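Local atomic coordinates of 5-cytosine DNA methyltransferase (PDB entry 3QV2), a protein that probably transfers a methyl group from S-adenosylmethionine to carbon 5 of cytosine in tRNA or DNA, as a Dnmt2-type member of the C5-methyltransferase family. Residues Gln71-Asn76 and Pro117-Lys122; Gly165-Arg170 and Lys192-Ser197; Thr180-Glu185 and Glu319-Asp324; Ile186-Glu191 and Ala315-Tyr320. All blocks are in the same frame, centred on the assembly; numbering follows the deposited sequence. Where two conformers were deposited one is given.

Interaction 1 (Gln71-Asn76 and Pro117-Lys122)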
# COMPACT_ATOMS: atom_id res chain seq x y z
N GLN A 71 13.34 18.01 -14.99
CA GLN A 71 13.53 16.57 -15.01
C GLN A 71 12.19 15.83 -15.03
O GLN A 71 12.02 14.85 -15.76
CB GLN A 71 14.37 16.11 -13.82
CG GLN A 71 14.59 14.60 -13.77
CD GLN A 71 15.56 14.18 -12.69
OE1 GLN A 71 15.71 13.00 -12.39
NE2 GLN A 71 16.24 15.16 -12.09
N ILE A 72 11.24 16.31 -14.24
CA ILE A 72 9.91 15.71 -14.20
C ILE A 72 9.19 15.87 -15.54
O ILE A 72 8.59 14.92 -16.05
CB ILE A 72 9.05 16.32 -13.08
CG1 ILE A 72 9.44 15.73 -11.72
CG2 ILE A 72 7.57 16.07 -13.35
CD1 ILE A 72 8.73 16.36 -10.56
N GLU A 73 9.27 17.06 -16.11
CA GLU A 73 8.58 17.36 -17.36
C GLU A 73 9.21 16.63 -18.55
O GLU A 73 8.53 16.31 -19.52
CB GLU A 73 8.55 18.87 -17.60
CG GLU A 73 7.33 19.35 -18.37
CD GLU A 73 7.22 20.86 -18.41
OE1 GLU A 73 6.12 21.39 -18.14
OE2 GLU A 73 8.23 21.53 -18.72
N SER A 74 10.51 16.36 -18.45
CA SER A 74 11.23 15.66 -19.51
C SER A 74 10.66 14.26 -19.71
O SER A 74 10.81 13.65 -20.77
CB SER A 74 12.72 15.58 -19.20
OG SER A 74 12.97 14.67 -18.13
N LEU A 75 10.00 13.74 -18.67
CA LEU A 75 9.40 12.41 -18.72
C LEU A 75 8.18 12.38 -19.63
O LEU A 75 7.78 11.31 -20.10
CB LEU A 75 9.02 11.95 -17.31
CG LEU A 75 10.10 11.23 -16.49
CD1 LEU A 75 11.47 11.85 -16.70
CD2 LEU A 75 9.73 11.21 -15.01
N ASN A 76 7.59 13.54 -19.88
CA ASN A 76 6.41 13.64 -20.73
C ASN A 76 5.31 12.68 -20.30
O ASN A 76 4.73 11.97 -21.13
CB ASN A 76 6.77 13.41 -22.20
CG ASN A 76 7.72 14.47 -22.74
OD1 ASN A 76 8.74 14.15 -23.36
ND2 ASN A 76 7.39 15.73 -22.50
N PRO A 117 2.05 23.26 -10.15
CA PRO A 117 1.48 24.54 -10.60
C PRO A 117 2.23 25.16 -11.77
O PRO A 117 1.75 26.15 -12.33
CB PRO A 117 1.62 25.44 -9.37
CG PRO A 117 1.79 24.51 -8.21
CD PRO A 117 2.56 23.35 -8.77
N TYR A 118 3.38 24.61 -12.14
CA TYR A 118 4.22 25.22 -13.17
C TYR A 118 4.40 24.37 -14.42
O TYR A 118 4.96 24.83 -15.42
CB TYR A 118 5.58 25.63 -12.59
CG TYR A 118 5.46 26.61 -11.44
CD1 TYR A 118 5.26 27.96 -11.67
CD2 TYR A 118 5.55 26.17 -10.12
CE1 TYR A 118 5.16 28.86 -10.62
CE2 TYR A 118 5.44 27.06 -9.07
CZ TYR A 118 5.25 28.40 -9.32
OH TYR A 118 5.14 29.29 -8.28
N LEU A 119 3.92 23.13 -14.38
CA LEU A 119 3.98 22.26 -15.55
C LEU A 119 3.17 22.83 -16.70
O LEU A 119 2.09 23.38 -16.49
CB LEU A 119 3.46 20.86 -15.21
CG LEU A 119 4.25 20.05 -14.18
CD1 LEU A 119 3.51 18.76 -13.84
CD2 LEU A 119 5.64 19.75 -14.70
N ILE A 120 3.69 22.70 -17.92
CA ILE A 120 2.93 23.07 -19.11
C ILE A 120 1.72 22.16 -19.21
O ILE A 120 0.61 22.60 -19.49
CB ILE A 120 3.77 22.92 -20.39
CG1 ILE A 120 4.94 23.92 -20.38
CG2 ILE A 120 2.91 23.13 -21.62
CD1 ILE A 120 4.49 25.36 -20.36
N ASN A 121 1.95 20.87 -18.96
CA ASN A 121 0.88 19.88 -18.98
C ASN A 121 0.73 19.19 -17.63
O ASN A 121 1.45 18.25 -17.32
CB ASN A 121 1.13 18.84 -20.07
CG ASN A 121 1.16 19.45 -21.46
OD1 ASN A 121 2.14 19.33 -22.18
ND2 ASN A 121 0.07 20.12 -21.83
N LYS A 122 -0.22 19.67 -16.82
CA LYS A 122 -0.52 19.02 -15.55
C LYS A 122 -1.00 17.61 -15.81
O LYS A 122 -1.70 17.36 -16.79
CB LYS A 122 -1.59 19.81 -14.79
CG LYS A 122 -1.12 21.16 -14.27
CD LYS A 122 -2.21 21.88 -13.49
CE LYS A 122 -3.34 22.34 -14.40
NZ LYS A 122 -2.91 23.42 -15.32
O HOH W 1 4.26 19.34 -18.70

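Interaction 2 (Gly165-Arg170 and Lys192-Ser197)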
# COMPACT_ATOMS: atom_id res chain seq x y z
N GLY A 165 -14.55 -7.68 0.33
CA GLY A 165 -14.50 -9.12 0.50
C GLY A 165 -13.12 -9.74 0.62
O GLY A 165 -12.97 -10.95 0.48
N ILE A 166 -12.11 -8.91 0.87
CA ILE A 166 -10.76 -9.41 1.09
C ILE A 166 -10.50 -9.56 2.59
O ILE A 166 -10.62 -8.59 3.34
CB ILE A 166 -9.70 -8.48 0.46
CG1 ILE A 166 -9.95 -8.34 -1.04
CG2 ILE A 166 -8.30 -9.02 0.71
CD1 ILE A 166 -9.89 -9.64 -1.80
N PRO A 167 -10.14 -10.78 3.02
CA PRO A 167 -9.94 -11.10 4.43
C PRO A 167 -8.70 -10.44 5.03
O PRO A 167 -7.78 -11.14 5.46
CB PRO A 167 -9.78 -12.62 4.42
CG PRO A 167 -9.24 -12.93 3.07
CD PRO A 167 -9.89 -11.94 2.15
N ASN A 168 -8.68 -9.11 5.05
CA ASN A 168 -7.57 -8.37 5.65
C ASN A 168 -7.95 -6.93 5.96
O ASN A 168 -8.43 -6.20 5.10
CB ASN A 168 -6.35 -8.40 4.73
CG ASN A 168 -5.18 -7.60 5.30
OD1 ASN A 168 -4.93 -6.47 4.87
ND2 ASN A 168 -4.48 -8.18 6.26
N SER A 169 -7.74 -6.53 7.21
CA SER A 169 -8.04 -5.17 7.63
C SER A 169 -6.86 -4.24 7.39
O SER A 169 -5.83 -4.34 8.06
CB SER A 169 -8.45 -5.15 9.10
OG SER A 169 -9.65 -5.86 9.31
N ARG A 170 -7.02 -3.33 6.44
CA ARG A 170 -6.00 -2.33 6.17
C ARG A 170 -6.66 -1.01 5.77
O ARG A 170 -6.58 -0.59 4.61
CB ARG A 170 -5.04 -2.80 5.07
CG ARG A 170 -3.79 -1.94 4.94
CD ARG A 170 -2.86 -2.48 3.86
NE ARG A 170 -1.62 -1.71 3.79
CZ ARG A 170 -0.52 -2.01 4.48
NH1 ARG A 170 -0.50 -3.07 5.28
NH2 ARG A 170 0.57 -1.26 4.35
N LYS A 192 -14.36 -11.74 -5.93
CA LYS A 192 -14.66 -13.17 -5.95
C LYS A 192 -14.44 -13.75 -4.56
O LYS A 192 -13.35 -13.63 -4.00
CB LYS A 192 -13.76 -13.89 -6.96
CG LYS A 192 -13.87 -13.34 -8.37
CD LYS A 192 -15.08 -13.89 -9.10
CE LYS A 192 -14.84 -15.33 -9.52
NZ LYS A 192 -13.72 -15.45 -10.49
N GLU A 193 -15.47 -14.38 -4.01
CA GLU A 193 -15.40 -14.88 -2.64
C GLU A 193 -14.07 -15.58 -2.35
O GLU A 193 -13.53 -16.30 -3.19
CB GLU A 193 -16.56 -15.83 -2.33
CG GLU A 193 -16.61 -16.25 -0.87
CD GLU A 193 -17.35 -17.56 -0.65
OE1 GLU A 193 -17.82 -18.15 -1.64
OE2 GLU A 193 -17.46 -17.99 0.52
N SER A 194 -13.54 -15.34 -1.16
CA SER A 194 -12.30 -15.97 -0.75
C SER A 194 -12.20 -16.00 0.77
O SER A 194 -12.77 -15.15 1.46
CB SER A 194 -11.10 -15.22 -1.33
OG SER A 194 -11.01 -13.91 -0.79
N MET A 195 -11.48 -16.99 1.29
CA MET A 195 -11.22 -17.09 2.71
C MET A 195 -9.72 -17.00 2.93
O MET A 195 -8.95 -16.98 1.97
CB MET A 195 -11.76 -18.41 3.27
CG MET A 195 -12.67 -18.26 4.48
SD MET A 195 -14.25 -17.48 4.10
CE MET A 195 -14.98 -18.69 3.00
N ILE A 196 -9.30 -16.93 4.19
CA ILE A 196 -7.88 -16.91 4.51
C ILE A 196 -7.19 -18.12 3.89
O ILE A 196 -6.00 -18.07 3.57
CB ILE A 196 -7.65 -16.92 6.03
CG1 ILE A 196 -8.41 -15.76 6.70
CG2 ILE A 196 -6.16 -16.85 6.36
CD1 ILE A 196 -8.16 -15.66 8.18
N SER A 197 -7.95 -19.19 3.72
CA SER A 197 -7.44 -20.43 3.14
C SER A 197 -6.77 -20.19 1.79
O SER A 197 -5.72 -20.75 1.51
CB SER A 197 -8.58 -21.44 2.98
OG SER A 197 -9.40 -21.48 4.14

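Interaction 3 (Thr180-Glu185 and Glu319-Asp324)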
# COMPACT_ATOMS: atom_id res chain seq x y z
N THR A 180 -11.11 16.32 -15.21
CA THR A 180 -12.49 16.18 -15.64
C THR A 180 -13.38 15.83 -14.45
O THR A 180 -12.97 15.07 -13.57
CB THR A 180 -12.64 15.09 -16.71
OG1 THR A 180 -12.31 13.82 -16.15
CG2 THR A 180 -11.73 15.38 -17.90
N PRO A 181 -14.59 16.39 -14.41
CA PRO A 181 -15.52 16.09 -13.32
C PRO A 181 -15.98 14.64 -13.36
O PRO A 181 -16.06 14.04 -14.43
CB PRO A 181 -16.70 17.03 -13.59
CG PRO A 181 -16.63 17.31 -15.05
CD PRO A 181 -15.17 17.32 -15.39
N PHE A 182 -16.28 14.08 -12.19
CA PHE A 182 -16.76 12.70 -12.10
C PHE A 182 -18.26 12.65 -12.34
O PHE A 182 -19.05 13.16 -11.55
CB PHE A 182 -16.44 12.11 -10.72
CG PHE A 182 -14.97 12.02 -10.43
CD1 PHE A 182 -14.27 10.85 -10.66
CD2 PHE A 182 -14.28 13.11 -9.92
CE1 PHE A 182 -12.92 10.76 -10.38
CE2 PHE A 182 -12.93 13.03 -9.64
CZ PHE A 182 -12.25 11.86 -9.87
N LYS A 183 -18.66 12.03 -13.45
CA LYS A 183 -20.07 11.93 -13.82
C LYS A 183 -20.79 10.85 -13.01
O LYS A 183 -21.98 10.98 -12.71
CB LYS A 183 -20.22 11.64 -15.31
CG LYS A 183 -19.79 12.78 -16.22
CD LYS A 183 -20.11 12.47 -17.67
CE LYS A 183 -19.81 13.66 -18.56
NZ LYS A 183 -20.22 13.42 -19.96
N ASN A 184 -20.07 9.79 -12.67
CA ASN A 184 -20.67 8.65 -11.99
C ASN A 184 -20.32 8.58 -10.51
O ASN A 184 -19.25 9.02 -10.10
CB ASN A 184 -20.24 7.35 -12.67
CG ASN A 184 -20.36 7.41 -14.18
OD1 ASN A 184 -21.46 7.35 -14.73
ND2 ASN A 184 -19.22 7.52 -14.86
N GLU A 185 -21.23 8.04 -9.72
CA GLU A 185 -20.95 7.79 -8.31
C GLU A 185 -19.89 6.71 -8.20
O GLU A 185 -19.90 5.75 -8.96
CB GLU A 185 -22.21 7.32 -7.57
CG GLU A 185 -23.34 8.34 -7.52
CD GLU A 185 -24.45 7.91 -6.58
OE1 GLU A 185 -25.63 7.96 -6.99
OE2 GLU A 185 -24.14 7.54 -5.43
N GLU A 319 -9.94 2.32 -11.37
CA GLU A 319 -10.94 2.14 -12.41
C GLU A 319 -11.95 3.28 -12.38
O GLU A 319 -12.46 3.71 -13.42
CB GLU A 319 -11.64 0.79 -12.25
CG GLU A 319 -10.74 -0.41 -12.48
CD GLU A 319 -11.35 -1.71 -11.99
OE1 GLU A 319 -12.47 -1.67 -11.44
OE2 GLU A 319 -10.70 -2.76 -12.15
N TYR A 320 -12.22 3.78 -11.18
CA TYR A 320 -13.10 4.93 -11.01
C TYR A 320 -12.40 6.21 -11.48
O TYR A 320 -12.94 6.97 -12.27
CB TYR A 320 -13.53 5.06 -9.55
CG TYR A 320 -14.39 6.27 -9.26
CD1 TYR A 320 -15.69 6.35 -9.75
CD2 TYR A 320 -13.91 7.32 -8.50
CE1 TYR A 320 -16.48 7.45 -9.49
CE2 TYR A 320 -14.70 8.43 -8.23
CZ TYR A 320 -15.98 8.48 -8.72
OH TYR A 320 -16.77 9.58 -8.46
N LEU A 321 -11.19 6.42 -10.97
CA LEU A 321 -10.38 7.59 -11.33
C LEU A 321 -10.25 7.77 -12.84
O LEU A 321 -10.24 8.89 -13.34
CB LEU A 321 -8.99 7.47 -10.70
CG LEU A 321 -7.95 8.51 -11.14
CD1 LEU A 321 -8.37 9.91 -10.72
CD2 LEU A 321 -6.58 8.17 -10.57
N PHE A 322 -10.15 6.66 -13.56
CA PHE A 322 -9.93 6.70 -15.00
C PHE A 322 -11.20 6.46 -15.82
O PHE A 322 -11.13 6.21 -17.02
CB PHE A 322 -8.87 5.67 -15.41
CG PHE A 322 -7.47 6.04 -15.00
CD1 PHE A 322 -6.69 6.83 -15.83
CD2 PHE A 322 -6.94 5.59 -13.81
CE1 PHE A 322 -5.40 7.16 -15.46
CE2 PHE A 322 -5.65 5.93 -13.44
CZ PHE A 322 -4.88 6.72 -14.27
N ASP A 323 -12.36 6.54 -15.18
CA ASP A 323 -13.62 6.24 -15.86
C ASP A 323 -14.00 7.32 -16.87
O ASP A 323 -15.04 7.23 -17.53
CB ASP A 323 -14.75 6.00 -14.86
CG ASP A 323 -15.35 7.29 -14.32
OD1 ASP A 323 -14.72 8.36 -14.47
OD2 ASP A 323 -16.46 7.23 -13.75
N ASP A 324 -13.16 8.34 -17.00
CA ASP A 324 -13.38 9.39 -17.98
C ASP A 324 -12.68 9.06 -19.30
O ASP A 324 -12.77 9.81 -20.27
CB ASP A 324 -12.90 10.75 -17.45
CG ASP A 324 -11.41 10.77 -17.18
OD1 ASP A 324 -10.84 9.71 -16.86
OD2 ASP A 324 -10.80 11.86 -17.27
O HOH W 2 -17.17 10.23 -15.53
O HOH W 3 -17.02 9.31 -12.15

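Interaction 4 (Ile186-Glu191 and Ala315-Tyr320)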
# COMPACT_ATOMS: atom_id res chain seq x y z
N ILE A 186 -18.96 6.88 -7.26
CA ILE A 186 -17.97 5.84 -7.01
C ILE A 186 -18.69 4.57 -6.59
O ILE A 186 -19.75 4.62 -5.97
CB ILE A 186 -16.98 6.25 -5.91
CG1 ILE A 186 -15.82 5.25 -5.85
CG2 ILE A 186 -17.68 6.34 -4.56
CD1 ILE A 186 -14.71 5.67 -4.91
N GLN A 187 -18.13 3.42 -6.94
CA GLN A 187 -18.75 2.15 -6.61
C GLN A 187 -17.73 1.08 -6.25
O GLN A 187 -16.68 0.96 -6.88
CB GLN A 187 -19.63 1.66 -7.77
CG GLN A 187 -18.86 1.32 -9.04
CD GLN A 187 -19.77 0.92 -10.18
OE1 GLN A 187 -19.32 0.37 -11.18
NE2 GLN A 187 -21.06 1.20 -10.03
N LEU A 188 -18.04 0.31 -5.21
CA LEU A 188 -17.21 -0.82 -4.82
C LEU A 188 -17.94 -2.11 -5.15
O LEU A 188 -19.14 -2.23 -4.92
CB LEU A 188 -16.88 -0.76 -3.33
CG LEU A 188 -16.17 0.49 -2.82
CD1 LEU A 188 -16.09 0.49 -1.30
CD2 LEU A 188 -14.78 0.62 -3.43
N HIS A 189 -17.21 -3.08 -5.70
CA HIS A 189 -17.79 -4.38 -6.00
C HIS A 189 -17.14 -5.44 -5.12
O HIS A 189 -15.97 -5.32 -4.77
CB HIS A 189 -17.57 -4.74 -7.47
CG HIS A 189 -17.83 -3.60 -8.42
ND1 HIS A 189 -16.83 -3.01 -9.15
CD2 HIS A 189 -18.97 -2.95 -8.73
CE1 HIS A 189 -17.34 -2.04 -9.89
NE2 HIS A 189 -18.64 -1.98 -9.65
N GLN A 190 -17.91 -6.46 -4.75
CA GLN A 190 -17.36 -7.54 -3.94
C GLN A 190 -16.47 -8.44 -4.78
O GLN A 190 -16.88 -8.94 -5.83
CB GLN A 190 -18.48 -8.34 -3.28
CG GLN A 190 -19.26 -7.56 -2.24
CD GLN A 190 -18.35 -6.91 -1.21
OE1 GLN A 190 -17.67 -7.60 -0.45
NE2 GLN A 190 -18.32 -5.59 -1.19
N GLU A 191 -15.24 -8.64 -4.31
CA GLU A 191 -14.30 -9.50 -5.01
C GLU A 191 -14.74 -10.95 -4.94
O GLU A 191 -15.43 -11.35 -3.99
CB GLU A 191 -12.90 -9.34 -4.41
CG GLU A 191 -11.78 -9.51 -5.41
CD GLU A 191 -11.84 -8.47 -6.51
OE1 GLU A 191 -11.72 -7.26 -6.21
OE2 GLU A 191 -12.01 -8.86 -7.69
N ALA A 315 -7.08 -1.10 -7.17
CA ALA A 315 -7.50 -1.47 -8.51
C ALA A 315 -8.89 -0.93 -8.81
O ALA A 315 -9.13 -0.37 -9.88
CB ALA A 315 -7.45 -2.98 -8.70
N GLN A 316 -9.80 -1.11 -7.86
CA GLN A 316 -11.18 -0.65 -8.04
C GLN A 316 -11.27 0.87 -8.05
O GLN A 316 -12.04 1.44 -8.82
CB GLN A 316 -12.09 -1.22 -6.95
CG GLN A 316 -12.27 -2.73 -7.02
CD GLN A 316 -13.47 -3.21 -6.23
OE1 GLN A 316 -14.37 -2.43 -5.92
NE2 GLN A 316 -13.48 -4.49 -5.90
N LEU A 317 -10.48 1.52 -7.20
CA LEU A 317 -10.51 2.98 -7.10
C LEU A 317 -9.89 3.64 -8.33
O LEU A 317 -10.33 4.71 -8.75
CB LEU A 317 -9.81 3.44 -5.82
CG LEU A 317 -10.41 2.90 -4.53
CD1 LEU A 317 -9.67 3.43 -3.32
CD2 LEU A 317 -11.89 3.25 -4.45
N MET A 318 -8.88 3.00 -8.90
CA MET A 318 -8.25 3.52 -10.11
C MET A 318 -9.20 3.42 -11.29
O MET A 318 -9.27 4.33 -12.12
CB MET A 318 -6.95 2.76 -10.41
CG MET A 318 -5.79 3.12 -9.50
SD MET A 318 -4.26 2.30 -10.00
CE MET A 318 -3.08 3.11 -8.93
N GLU A 319 -9.94 2.32 -11.37
CA GLU A 319 -10.94 2.14 -12.41
C GLU A 319 -11.95 3.28 -12.38
O GLU A 319 -12.46 3.71 -13.42
CB GLU A 319 -11.64 0.79 -12.25
CG GLU A 319 -10.74 -0.41 -12.48
CD GLU A 319 -11.35 -1.71 -11.99
OE1 GLU A 319 -12.47 -1.67 -11.44
OE2 GLU A 319 -10.70 -2.76 -12.15
N TYR A 320 -12.22 3.78 -11.18
CA TYR A 320 -13.10 4.93 -11.01
C TYR A 320 -12.40 6.21 -11.48
O TYR A 320 -12.94 6.97 -12.27
CB TYR A 320 -13.53 5.06 -9.55
CG TYR A 320 -14.39 6.27 -9.26
CD1 TYR A 320 -15.69 6.35 -9.75
CD2 TYR A 320 -13.91 7.32 -8.50
CE1 TYR A 320 -16.48 7.45 -9.49
CE2 TYR A 320 -14.70 8.43 -8.23
CZ TYR A 320 -15.98 8.48 -8.72
OH TYR A 320 -16.77 9.58 -8.46
O HOH W 4 -14.63 1.34 -9.28

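Interaction 1 (Gln71-Asn76 and Pro117-Lys122)
Glu73 OE1 is gripped twice: the backbone N of Ile120 donates to it over 2.8 Å, and a water gives it a second hydrogen bond. The N-H of Ile120 points almost straight at the oxygen (168°) and meets it nearly along the carboxylate C-O bond. That same water accepts from Asn121 N at 2.8 Å, so one carboxylate oxygen holds two successive backbone amides, one directly and one through the solvent. Glu73 can span the gap because its chain is extended beyond CG (chi2 171°), carrying the carboxylate from helix 69-74 to the loop 117-122. In this Rossmann-like methyltransferase fold, that loop leads from helix 106-115 into strand 125-130, and the contact lies at the surface of the domain. On the way across, the glutamate chain and the Leu119 side chain run alongside one another in opposite senses, with Leu119 CD2 4.1 Å from Glu73 CG. CG1 of Ile120 lies 3.6 Å from Glu73 OE1. Deeper in, the apolar contact is thin: Ile72 CG2 only just reaches Leu119 CD2 at 4.4 Å, while Ile72 itself packs on Leu111 and Ile115 of helix 106-115 and on Ile14 of strand 11-16.

Interaction 2 (Gly165-Arg170 and Lys192-Ser197)
An inverse gamma turn centred on Pro167 forms one side of this contact, closed by a backbone hydrogen bond of 2.6 Å from Asn168 N to Ile166 O. The turn presents the proline ring to the segment 192-197, and successive ring atoms meet successive residues there. Pro167 CD lies 3.7 Å from Ser194 OG, CG is 4.1 Å from the carbonyl carbon of Met195, and CB reaches Ile196 CG1 at 4.1 Å. No hydrogen bond joins the two segments, so the fit rests on van der Waals contact along one rim of the proline. Ser194 turns its hydroxyl in between its own N and carbonyl carbon (chi1 66°); the OG stands 3.8 Å from Gly165 O, but its hydrogen-bond partner is the hydroxyl of Tyr199, whose side chain also packs on Pro167. For Ile196, CG1 stands beside the backbone N (chi1 -55°), which brings that branch to the ring. Thr232 also holds the turn, bonding through its OG1 to Pro167 O and Asn168 ND2. The contact thus joins the loop between strands 153-159 and 172-178 to the long connection that runs from strand 172-178 to helix 212-218.

Interaction 3 (Thr180-Glu185 and Glu319-Asp324)
Phe182 and Tyr320 make the close-packed part of this contact. Their planes are only 13° from parallel, yet the rings are slid so far apart, with centroids 5.0 Å from each other, that they barely overlap. Only a few ring atoms touch: Phe182 CD1 sits 3.5 Å from Tyr320 CE2, while Phe182 CB approaches the tyrosine OH. Beyond, Phe182 presents its edge to Leu321 CA. Tyr320 has CG anti to its N (chi1 177°), which swings the ring out from the helix end toward the loop. There its hydroxyl donates to Asn184 O at 3.0 Å, nearly in line with the carbonyl bond (164°), and this bond fixes the far end of the ring.

The other side is wetter and more polar. Asn184 ND2 donates to Asp323 OD2 over 3.0 Å, with the oxygen close to the amide plane but approached from above the carboxylate plane. One water bridges Asn184 N to the same OD2, and a second links Lys183 N to Asp323 OD1. The stronger partner of Asp323 is Arg178, a salt bridge through OD1; Arg178 also makes a cation-pi contact with Phe182. Farther along, Thr180 OG1 donates to Asp324 OD2 at 2.7 Å, again from above the carboxylate plane, and His125 holds the other oxygen, OD1. The arrangement secures the C-terminal end of helix 311-321 against the chain leaving strand 172-178, beside the antiparallel pair 153-159 and 172-178 of the Rossmann-like sheet of the C5-methyltransferase domain.

Interaction 4 (Ile186-Glu191 and Ala315-Tyr320)
Gln316 carries the polar half of this contact, using both ends of its amide on the backbone of His189. Its OE1 accepts from His189 N at 2.9 Å, and its NE2 donates to His189 O, also at 2.9 Å. The two bonds are nearly straight (167° and 164°), so the side chain pairs with the loop residue much as a neighbouring strand would. NE2 has a further acceptor in Glu191 OE1 at 3.3 Å; this oxygen lies in the amide plane, although the amide comes in from above the carboxylate plane. Glu191 gets there by bending at chi2. The Gln316 chain, in contrast, is extended beyond CG and reaches straight out from the helix. A water adds one more link, donating to Gln187 O and to Gln316 O.

The apolar half lies toward the other end of the loop. CB of Ile186 stands over the centre of the Tyr320 ring in a CH-pi contact, 3.7 Å from the centroid and only 11° off the ring normal. Past the ring, Ile186 CD1 meets Leu317 CD2 at 3.7 Å, and Leu188 CD2 touches the same methyl at 4.0 Å. Leu317 also packs on Tyr174 and Met176 of strand 172-178, so these loop side chains join helix 311-321 where it also meets the sheet.

With no regular strand in 186-191, the amide of one buried glutamine pairs with both main-chain polar groups of His189, and both its own polar atoms are matched in return.

Interactions 3 and 4 lie side by side, centres about 11 Å apart, and both hold helix 311-321 to the chain that follows strand 172-178; Glu319 and Tyr320 belong to both. Interaction 2 continues along that same chain, about 16 Å between centres from interaction 4, and touches it where Ile166 meets Glu191. It ties loop to loop and uses no helix. Interaction 1 stands apart at the surface, on the opposite side of the chain's centre from interaction 2, and hangs on one carboxylate and water. Interactions 2, 3 and 4 are all partly buried; interaction 2 rests on a proline without cross-bonds, while the larger interactions 3 and 4 combine aromatic packing with directed hydrogen bonds.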